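Local coordinates for amidohydrolase (Xanthomonas campestris pv. campestris, PDB 4DZH), which is a zinc-dependent TIM-barrel amidohydrolase of the ATZ/TRZ family that probably deaminates adenosine-type substrates such as 5'-methylthioadenosine, at residues A[74-79]-A[133-138]. Residues are numbered along the deposited sequence; the frame is centred on the assembly and turned at random.
Sequences GLVNAH and TTCVNE. With ZN (zinc ion), chain E.
The first two parallel strands of the TIM barrel pair here, 75-79 with 133-138, the former ending on H79, the first histidine of the HxH zinc motif (H79 and H81) of the amidohydrolases. Backbone bonds run from T134 N to L75 O (2.9 Å), from N77 N to C135 O (2.9 Å) and from N137 N to N77 O (3.1 Å). Between L75 and V76 the register slips by one residue, a beta bulge: L75 pairs with T133, V76 with C135. V76 CG2 packs on C135 CB at 4.0 Å. Beside L75 and T133, N77 lays its CB against T133 CG2 (3.8 Å), and a water accepts from N77 ND2 and joins it to T133 OG1; ND2 is also hydrogen-bonded to T315 OG1, so two bonds hold this buried amide nitrogen. Farther along, N137 has CG anti to its backbone N (chi1 -173°), which brings ND2 to A78 O at 3.0 Å; that oxygen lies near the amide plane, whereas ND2 sits well above the plane of the A78 carbonyl. Next to A78, H79 binds zinc through NE2 (2.1 Å), with H81, H228, D316 and a water completing the site, while its ND1 is hydrogen-bonded to H226. Helix 326-341 packs against L75, N77 and T133, helix 114-130 against T133 and V136, and strand 156-163 continues the barrel beyond 133-138.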
ATOM      1  N   GLY A  74       1.800   8.104  17.889  1.00 17.50           N
ATOM      2  CA  GLY A  74       0.861   7.175  17.280  1.00 17.72           C
ATOM      3  C   GLY A  74       0.156   7.813  16.103  1.00 19.26           C
ATOM      4  O   GLY A  74      -0.120   9.012  16.051  1.00 18.58           O
ATOM      5  N   LEU A  75      -0.117   7.014  15.096  1.00 16.22           N
ATOM      6  CA  LEU A  75      -0.927   7.472  13.988  1.00 13.00           C
ATOM      7  C   LEU A  75      -2.370   7.649  14.410  1.00 14.40           C
ATOM      8  O   LEU A  75      -2.934   6.899  15.227  1.00 17.10           O
ATOM      9  CB  LEU A  75      -0.835   6.478  12.848  1.00 11.88           C
ATOM     10  CG  LEU A  75       0.602   6.234  12.351  1.00 13.80           C
ATOM     11  CD1 LEU A  75       0.630   5.198  11.232  1.00 17.23           C
ATOM     12  CD2 LEU A  75       1.385   7.540  11.964  1.00 14.43           C
ATOM     13  N   VAL A  76      -2.997   8.668  13.838  1.00 16.66           N
ATOM     14  CA  VAL A  76      -4.370   9.019  14.153  1.00 15.06           C
ATOM     15  C   VAL A  76      -5.221   8.756  12.928  1.00 15.08           C
ATOM     16  O   VAL A  76      -5.054   9.418  11.868  1.00 15.70           O
ATOM     17  CB  VAL A  76      -4.445  10.501  14.591  1.00 15.83           C
ATOM     18  CG1 VAL A  76      -5.910  10.922  14.804  1.00 15.34           C
ATOM     19  CG2 VAL A  76      -3.621  10.736  15.870  1.00 16.93           C
ATOM     20  N   ASN A  77      -6.047   7.707  13.015  1.00 11.96           N
ATOM     21  CA  ASN A  77      -6.887   7.324  11.904  1.00 13.16           C
ATOM     22  C   ASN A  77      -8.167   8.128  12.026  1.00 13.44           C
ATOM     23  O   ASN A  77      -9.028   7.820  12.840  1.00 13.06           O
ATOM     24  CB  ASN A  77      -7.175   5.801  11.976  1.00 13.45           C
ATOM     25  CG  ASN A  77      -7.947   5.277  10.755  1.00 15.25           C
ATOM     26  OD1 ASN A  77      -8.695   6.028  10.061  1.00 13.16           O
ATOM     27  ND2 ASN A  77      -7.832   3.965  10.497  1.00 15.13           N
ATOM     28  N   ALA A  78      -8.274   9.172  11.216  1.00 13.92           N
ATOM     29  CA  ALA A  78      -9.288  10.199  11.451  1.00 16.06           C
ATOM     30  C   ALA A  78     -10.638   9.907  10.807  1.00 14.74           C
ATOM     31  O   ALA A  78     -11.505  10.819  10.756  1.00 15.39           O
ATOM     32  CB  ALA A  78      -8.720  11.579  10.975  1.00 17.35           C
ATOM     33  N   HIS A  79     -10.870   8.674  10.325  1.00 11.96           N
ATOM     34  CA  HIS A  79     -12.205   8.276   9.873  1.00 12.80           C
ATOM     35  C   HIS A  79     -12.385   6.770   9.835  1.00 13.57           C
ATOM     36  O   HIS A  79     -11.877   6.107   8.943  1.00 14.47           O
ATOM     37  CB  HIS A  79     -12.517   8.813   8.471  1.00 15.44           C
ATOM     38  CG  HIS A  79     -13.934   8.543   8.047  1.00 13.18           C
ATOM     39  ND1 HIS A  79     -15.017   9.067   8.721  1.00 14.77           N
ATOM     40  CD2 HIS A  79     -14.451   7.747   7.077  1.00 13.06           C
ATOM     41  CE1 HIS A  79     -16.136   8.664   8.137  1.00 12.30           C
ATOM     42  NE2 HIS A  79     -15.827   7.860   7.133  1.00 16.19           N
ATOM     43  N   THR A 133      -1.431   2.480  14.900  1.00 11.54           N
ATOM     44  CA  THR A 133      -2.495   3.492  15.064  1.00 13.09           C
ATOM     45  C   THR A 133      -2.938   3.472  16.516  1.00 13.47           C
ATOM     46  O   THR A 133      -3.221   2.380  17.095  1.00 14.37           O
ATOM     47  CB  THR A 133      -3.687   3.176  14.161  1.00 12.69           C
ATOM     48  OG1 THR A 133      -3.303   3.367  12.797  1.00 13.27           O
ATOM     49  CG2 THR A 133      -4.911   4.123  14.458  1.00 12.59           C
ATOM     50  N   THR A 134      -3.047   4.667  17.130  1.00 14.32           N
ATOM     51  CA  THR A 134      -3.319   4.777  18.570  1.00 15.51           C
ATOM     52  C   THR A 134      -4.581   5.597  18.920  1.00 15.16           C
ATOM     53  O   THR A 134      -4.984   5.693  20.111  1.00 15.17           O
ATOM     54  CB  THR A 134      -2.142   5.453  19.325  1.00 14.17           C
ATOM     55  OG1 THR A 134      -1.792   6.690  18.668  1.00 17.43           O
ATOM     56  CG2 THR A 134      -0.928   4.547  19.309  1.00 15.67           C
ATOM     57  N   CYS A 135      -5.217   6.146  17.889  1.00 15.41           N
ATOM     58  CA  CYS A 135      -6.399   6.992  18.079  1.00 13.92           C
ATOM     59  C   CYS A 135      -7.296   6.889  16.837  1.00 12.74           C
ATOM     60  O   CYS A 135      -6.775   6.813  15.717  1.00 13.16           O
ATOM     61  CB  CYS A 135      -5.920   8.436  18.238  1.00 18.24           C
ATOM     62  SG  CYS A 135      -7.210   9.639  18.742  1.00 17.11           S
ATOM     63  N   VAL A 136      -8.624   6.941  17.054  1.00 12.82           N
ATOM     64  CA  VAL A 136      -9.557   6.919  15.935  1.00 13.40           C
ATOM     65  C   VAL A 136     -10.587   7.987  16.096  1.00 16.17           C
ATOM     66  O   VAL A 136     -10.810   8.491  17.218  1.00 15.69           O
ATOM     67  CB  VAL A 136     -10.342   5.586  15.836  1.00 17.87           C
ATOM     68  CG1 VAL A 136      -9.437   4.523  15.382  1.00 20.91           C
ATOM     69  CG2 VAL A 136     -11.020   5.212  17.177  1.00 17.31           C
ATOM     70  N   ASN A 137     -11.178   8.328  14.944  1.00 14.29           N
ATOM     71  CA  ASN A 137     -12.372   9.172  14.878  1.00 13.42           C
ATOM     72  C   ASN A 137     -13.454   8.229  14.385  1.00 15.32           C
ATOM     73  O   ASN A 137     -13.624   8.041  13.156  1.00 16.44           O
ATOM     74  CB  ASN A 137     -12.156  10.270  13.857  1.00 14.40           C
ATOM     75  CG  ASN A 137     -13.275  11.284  13.841  1.00 16.62           C
ATOM     76  OD1 ASN A 137     -14.041  11.429  14.803  1.00 18.09           O
ATOM     77  ND2 ASN A 137     -13.321  12.052  12.779  1.00 15.84           N
ATOM     78  N   GLU A 138     -14.183   7.644  15.349  1.00 15.34           N
ATOM     79  CA  GLU A 138     -15.124   6.558  15.086  1.00 13.71           C
ATOM     80  C   GLU A 138     -16.507   7.072  14.679  1.00 14.07           C
ATOM     81  O   GLU A 138     -17.009   8.071  15.195  1.00 17.23           O
ATOM     82  CB  GLU A 138     -15.292   5.737  16.382  1.00 16.49           C
ATOM     83  CG  GLU A 138     -16.073   4.438  16.176  1.00 16.53           C
ATOM     84  CD  GLU A 138     -15.443   3.497  15.135  1.00 16.49           C
ATOM     85  OE1 GLU A 138     -14.189   3.238  15.117  1.00 17.15           O
ATOM     86  OE2 GLU A 138     -16.234   2.955  14.361  1.00 18.16           O
TER
HETATM   87 ZN    ZN E 504     -17.210   6.696   6.124  1.00 17.64          ZN
HETATM   88  O   HOH W   1      -5.671   2.335  11.628  1.00 12.09           O
HETATM   89  O   HOH W   2     -17.421   6.745   4.113  1.00 18.19           O